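Local coordinates for protein Bis(5'-nucleosyl)-tetraphosphatase [asymmetrical] (Caenorhabditis elegans, PDB 1KTG) that hydrolyses diadenosine tetraphosphate asymmetrically to AMP and ATP as a Nudix enzyme that depends on divalent metal ions, at residues H31-P34 with P35-H38; N58-K61 with E62-T65. All coordinates share one frame; numbering follows the deposited sequence.

Contact 1: H31-P34 with P35-H38. With MG (magnesium ion), chain F; AMP (adenosine monophosphate), chain J; PO4 (phosphate ion), chain C.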
loop_
_atom_site.group_PDB
_atom_site.type_symbol
_atom_site.label_atom_id
_atom_site.label_comp_id
_atom_site.label_asym_id
_atom_site.label_seq_id
_atom_site.Cartn_x
_atom_site.Cartn_y
_atom_site.Cartn_z
ATOM N N HIS A 31 -3.717 2.465 12.830
ATOM C CA HIS A 31 -3.862 3.218 11.588
ATOM C C HIS A 31 -3.931 2.275 10.397
ATOM O O HIS A 31 -3.607 1.093 10.489
ATOM C CB HIS A 31 -2.692 4.167 11.406
ATOM C CG HIS A 31 -1.374 3.475 11.422
ATOM N ND1 HIS A 31 -0.948 2.734 12.500
ATOM C CD2 HIS A 31 -0.404 3.375 10.486
ATOM C CE1 HIS A 31 0.240 2.219 12.235
ATOM N NE2 HIS A 31 0.592 2.592 11.018
ATOM N N TRP A 32 -4.345 2.837 9.273
ATOM C CA TRP A 32 -4.539 2.097 8.042
ATOM C C TRP A 32 -3.547 2.522 6.956
ATOM O O TRP A 32 -3.379 3.704 6.692
ATOM C CB TRP A 32 -5.948 2.386 7.508
ATOM C CG TRP A 32 -7.116 1.969 8.368
ATOM C CD1 TRP A 32 -7.567 2.575 9.509
ATOM C CD2 TRP A 32 -8.013 0.884 8.116
ATOM N NE1 TRP A 32 -8.681 1.924 9.987
ATOM C CE2 TRP A 32 -8.976 0.880 9.148
ATOM C CE3 TRP A 32 -8.100 -0.093 7.120
ATOM C CZ2 TRP A 32 -9.993 -0.057 9.213
ATOM C CZ3 TRP A 32 -9.106 -1.018 7.185
ATOM C CH2 TRP A 32 -10.048 -0.996 8.222
ATOM N N THR A 33 -2.909 1.548 6.318
ATOM C CA THR A 33 -2.008 1.816 5.199
ATOM C C THR A 33 -2.139 0.664 4.225
ATOM O O THR A 33 -2.698 -0.379 4.569
ATOM C CB THR A 33 -0.532 1.887 5.634
ATOM O OG1 THR A 33 -0.032 0.559 5.835
ATOM C CG2 THR A 33 -0.340 2.604 6.972
ATOM N N PRO A 34 -1.633 0.835 3.008
ATOM C CA PRO A 34 -1.558 -0.290 2.081
ATOM C C PRO A 34 -0.495 -1.235 2.628
ATOM O O PRO A 34 0.190 -0.853 3.578
ATOM C CB PRO A 34 -1.098 0.360 0.760
ATOM C CG PRO A 34 -1.352 1.818 0.942
ATOM C CD PRO A 34 -1.121 2.075 2.407
ATOM N N PRO A 35 -0.364 -2.435 2.077
ATOM C CA PRO A 35 0.649 -3.376 2.559
ATOM C C PRO A 35 2.020 -2.749 2.408
ATOM O O PRO A 35 2.326 -2.251 1.340
ATOM C CB PRO A 35 0.491 -4.581 1.623
ATOM C CG PRO A 35 -0.879 -4.409 0.991
ATOM C CD PRO A 35 -1.140 -2.974 0.950
ATOM N N LYS A 36 2.832 -2.757 3.462
ATOM C CA LYS A 36 4.156 -2.133 3.399
ATOM C C LYS A 36 4.972 -2.486 4.626
ATOM O O LYS A 36 4.422 -2.826 5.664
ATOM C CB LYS A 36 4.029 -0.612 3.301
ATOM C CG LYS A 36 3.395 0.030 4.515
ATOM C CD LYS A 36 4.411 0.507 5.535
ATOM C CE LYS A 36 3.769 1.401 6.611
ATOM N NZ LYS A 36 2.734 0.710 7.456
ATOM N N GLY A 37 6.286 -2.380 4.526
ATOM C CA GLY A 37 7.121 -2.711 5.662
ATOM C C GLY A 37 8.571 -2.323 5.470
ATOM O O GLY A 37 8.972 -1.796 4.437
ATOM N N HIS A 38 9.365 -2.572 6.495
ATOM C CA HIS A 38 10.756 -2.177 6.446
ATOM C C HIS A 38 11.519 -2.988 5.425
ATOM O O HIS A 38 11.229 -4.172 5.194
ATOM C CB HIS A 38 11.412 -2.356 7.816
ATOM C CG HIS A 38 10.895 -1.420 8.861
ATOM N ND1 HIS A 38 11.136 -0.062 8.830
ATOM C CD2 HIS A 38 10.166 -1.647 9.977
ATOM C CE1 HIS A 38 10.569 0.507 9.879
ATOM N NE2 HIS A 38 9.985 -0.434 10.599
HETATM MG MG MG F . 3.828 -3.362 7.533
HETATM P P AMP J . 3.898 2.651 10.206
HETATM O O1P AMP J . 2.604 2.349 9.474
HETATM O O2P AMP J . 4.862 3.382 9.299
HETATM O O3P AMP J . 4.387 1.396 10.866
HETATM O "O5'" AMP J . 3.493 3.668 11.388
HETATM C "C5'" AMP J . 4.446 4.093 12.357
HETATM C "C4'" AMP J . 3.865 5.286 13.095
HETATM O "O4'" AMP J . 3.784 6.369 12.175
HETATM C "C3'" AMP J . 2.459 5.015 13.606
HETATM O "O3'" AMP J . 2.324 5.549 14.914
HETATM C "C2'" AMP J . 1.541 5.705 12.609
HETATM O "O2'" AMP J . 0.425 6.329 13.226
HETATM C "C1'" AMP J . 2.425 6.753 11.952
HETATM N N9 AMP J . 2.195 6.924 10.498
HETATM C C8 AMP J . 1.902 5.978 9.580
HETATM N N7 AMP J . 1.775 6.549 8.357
HETATM C C5 AMP J . 1.992 7.855 8.476
HETATM C C6 AMP J . 2.009 9.012 7.559
HETATM N N6 AMP J . 1.753 8.845 6.238
HETATM N N1 AMP J . 2.275 10.222 8.075
HETATM C C2 AMP J . 2.529 10.394 9.390
HETATM N N3 AMP J . 2.529 9.371 10.276
HETATM C C4 AMP J . 2.270 8.113 9.887
HETATM P P PO4 C . 6.727 -3.934 9.021
HETATM O O1 PO4 C . 5.544 -4.341 8.164
HETATM O O2 PO4 C . 6.660 -4.678 10.351
HETATM O O3 PO4 C . 8.011 -4.282 8.311
HETATM O O4 PO4 C . 6.614 -2.436 9.269
HETATM O O HOH W 1 2.010 -2.423 6.952
HETATM O O HOH W 2 4.354 -1.541 8.444
HETATM O O HOH W 3 2.932 -3.943 9.383
#
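From Thr33 to Lys36 the backbone stays extended through the consecutive prolines Pro34 and Pro35, which break strand 32-38 while Thr33 and Lys36 meet beside the bound AMP. Their side chains cross at about a right angle, and Lys36 NZ donates to Thr33 OG1 at 3.2 Å. Thr33 OG1 donates its own proton to Pro34 O at 2.7 Å, a donor tilted 23° from the carbonyl plane, and is thus both donor and acceptor. Bends at chi2 and chi4 bring the lysine chain round to the nucleotide, where Lys36 NZ donates to AMP O1P at 2.6 Å. Two magnesium-bound waters also lie within hydrogen-bonding range of this ammonium, so four acceptors share its three N-H hydrogens, and the nearer, water 2, donates a hydrogen bond to O4 of the separate phosphate ion, probably from the crystallisation liquor. AMP O1P has a second donor in His31 NE2, at 2.5 Å with an N-H...O angle of 159°, and lies in the plane of the imidazole at its edge. With CG placed between N and C of the backbone (chi1 57°), the same ring sets one face under the ribose, AMP C2' standing 3.6 Å above its centre. Replacing this imidazole by an alanine is likely to leave AMP O1P short of one donor and the ribose without the flat ring beneath C2'. Farther on, Lys36 O binds the magnesium ion at 2.0 Å, sharing it with Glu56, and His38 N donates to O3 of the phosphate ion at 2.8 Å. Tyr87 of strand 81-92 packs against Thr33, Pro34 and Lys36. The backbone pairs with strand 17-25 through His31 and Thr33, then with strand 3-14 through Pro35 and Gly37, while the Pro35 ring rests on Thr53 and Glu56 of helix 45-57.

Contact 2: N58-K61 with E62-T65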
loop_
_atom_site.group_PDB
_atom_site.type_symbol
_atom_site.label_atom_id
_atom_site.label_comp_id
_atom_site.label_asym_id
_atom_site.label_seq_id
_atom_site.Cartn_x
_atom_site.Cartn_y
_atom_site.Cartn_z
ATOM N N ASN A 58 -1.297 -11.580 1.716
ATOM C CA ASN A 58 -1.316 -12.871 1.033
ATOM C C ASN A 58 -1.544 -12.717 -0.473
ATOM O O ASN A 58 -2.187 -13.556 -1.102
ATOM C CB ASN A 58 -2.362 -13.804 1.649
ATOM C CG ASN A 58 -2.019 -15.267 1.482
ATOM O OD1 ASN A 58 -2.899 -16.123 1.520
ATOM N ND2 ASN A 58 -0.743 -15.571 1.317
ATOM N N ILE A 59 -1.014 -11.623 -1.025
ATOM C CA ILE A 59 -1.048 -11.364 -2.460
ATOM C C ILE A 59 0.379 -11.510 -2.994
ATOM O O ILE A 59 1.309 -10.828 -2.520
ATOM C CB ILE A 59 -1.581 -9.966 -2.751
ATOM C CG1 ILE A 59 -3.039 -9.859 -2.307
ATOM C CG2 ILE A 59 -1.459 -9.656 -4.234
ATOM C CD1 ILE A 59 -3.588 -8.440 -2.270
ATOM N N THR A 60 0.526 -12.387 -3.984
ATOM C CA THR A 60 1.809 -12.687 -4.607
ATOM C C THR A 60 2.089 -11.785 -5.806
ATOM O O THR A 60 1.185 -11.172 -6.387
ATOM C CB THR A 60 1.866 -14.146 -5.094
ATOM O OG1 THR A 60 1.050 -14.304 -6.268
ATOM C CG2 THR A 60 1.272 -15.124 -4.071
ATOM N N LYS A 61 3.357 -11.737 -6.190
ATOM C CA LYS A 61 3.775 -10.917 -7.316
ATOM C C LYS A 61 3.027 -11.323 -8.579
ATOM O O LYS A 61 2.672 -10.479 -9.401
ATOM C CB LYS A 61 5.281 -11.064 -7.523
ATOM C CG LYS A 61 5.792 -10.581 -8.864
ATOM C CD LYS A 61 5.901 -9.077 -8.911
ATOM C CE LYS A 61 6.607 -8.595 -10.193
ATOM N NZ LYS A 61 7.801 -9.387 -10.569
ATOM N N GLU A 62 2.762 -12.615 -8.705
ATOM C CA GLU A 62 2.139 -13.172 -9.893
ATOM C C GLU A 62 0.676 -12.745 -10.040
ATOM O O GLU A 62 0.118 -12.783 -11.124
ATOM C CB GLU A 62 2.223 -14.700 -9.843
ATOM C CG GLU A 62 3.639 -15.283 -9.840
ATOM C CD GLU A 62 4.472 -14.927 -8.606
ATOM O OE1 GLU A 62 3.968 -14.994 -7.468
ATOM O OE2 GLU A 62 5.660 -14.575 -8.778
ATOM N N GLN A 63 0.061 -12.356 -8.928
ATOM C CA GLN A 63 -1.326 -11.919 -8.925
ATOM C C GLN A 63 -1.445 -10.436 -9.250
ATOM O O GLN A 63 -2.543 -9.905 -9.346
ATOM C CB GLN A 63 -1.922 -12.158 -7.539
ATOM C CG GLN A 63 -2.039 -13.610 -7.156
ATOM C CD GLN A 63 -2.401 -13.777 -5.696
ATOM O OE1 GLN A 63 -1.535 -13.739 -4.828
ATOM N NE2 GLN A 63 -3.683 -13.945 -5.424
ATOM N N LEU A 64 -0.309 -9.768 -9.418
ATOM C CA LEU A 64 -0.293 -8.325 -9.593
ATOM C C LEU A 64 0.292 -7.860 -10.922
ATOM O O LEU A 64 1.152 -8.513 -11.495
ATOM C CB LEU A 64 0.569 -7.693 -8.488
ATOM C CG LEU A 64 0.124 -7.844 -7.039
ATOM C CD1 LEU A 64 1.183 -7.214 -6.132
ATOM C CD2 LEU A 64 -1.237 -7.206 -6.830
ATOM N N THR A 65 -0.200 -6.717 -11.392
ATOM C CA THR A 65 0.420 -5.982 -12.486
ATOM C C THR A 65 0.953 -4.704 -11.840
ATOM O O THR A 65 0.189 -3.775 -11.554
ATOM C CB THR A 65 -0.582 -5.625 -13.599
ATOM O OG1 THR A 65 -1.043 -6.817 -14.247
ATOM C CG2 THR A 65 0.113 -4.863 -14.720
#
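The short 3-10 turn that follows helix 45-57 of the Nudix box is preceded by Thr60 at the N-cap position, whose bonds with Gln63 have the reciprocal pattern of a capping box, one half of it weak. In the strong half, Gln63 OE1 accepts Thr60 N at 2.6 Å along a nearly straight N-H...O line of 176°. The glutamine reaches back because CG stands anti to its carbonyl carbon (chi1 -66°) and the chain runs extended beyond it, placing Gln63 OE1 next to Thr60 CG2 and 3.0 Å from Thr60 OG1. In return Gln63 N donates to Thr60 O at 3.0 Å, and only weakly to Thr60 OG1. Glu62 folds back at chi2, bringing its OE1 to 3.2 Å from Thr60 OG1, so that Gln63 OE1 and Glu62 OE1 both lie within reach of the threonine hydroxyl. The next backbone bond, Leu64 N to Lys61 O at 3.1 Å, finishes the turn and releases the chain into the strand. On the apolar side, Leu64 CD2 touches Ile59 CG2 at 3.6 Å, the two branched side chains crossing at about a right angle, and Leu64 CG lies next to Thr60 O. Both aliphatic groups press on Leu92 of strand 81-92; Ile59 also meets Thr53 of helix 45-57, and Leu64 reaches Leu8 and Ile10 of strand 3-14.

In the fold
Contact 1 comes first along the chain and contact 2 follows it, with helix 45-57 between them. The Nudix box spans the same interval: residues 35-38 hold its first members, Gly37 and His38, and Asn58 at the start of contact 2 is its last. The centres are 16 Å apart and the nearest atoms about 6 Å, without touching, yet both reach the same mixed sheet and pack on helix 45-57. The two contacts flank this Nudix helix: contact 1, buried near the middle of the chain, supplies nucleotide and magnesium ligands before it, and contact 2, a surface turn about 13 Å from the chain centre, returns the chain to the sheet after it.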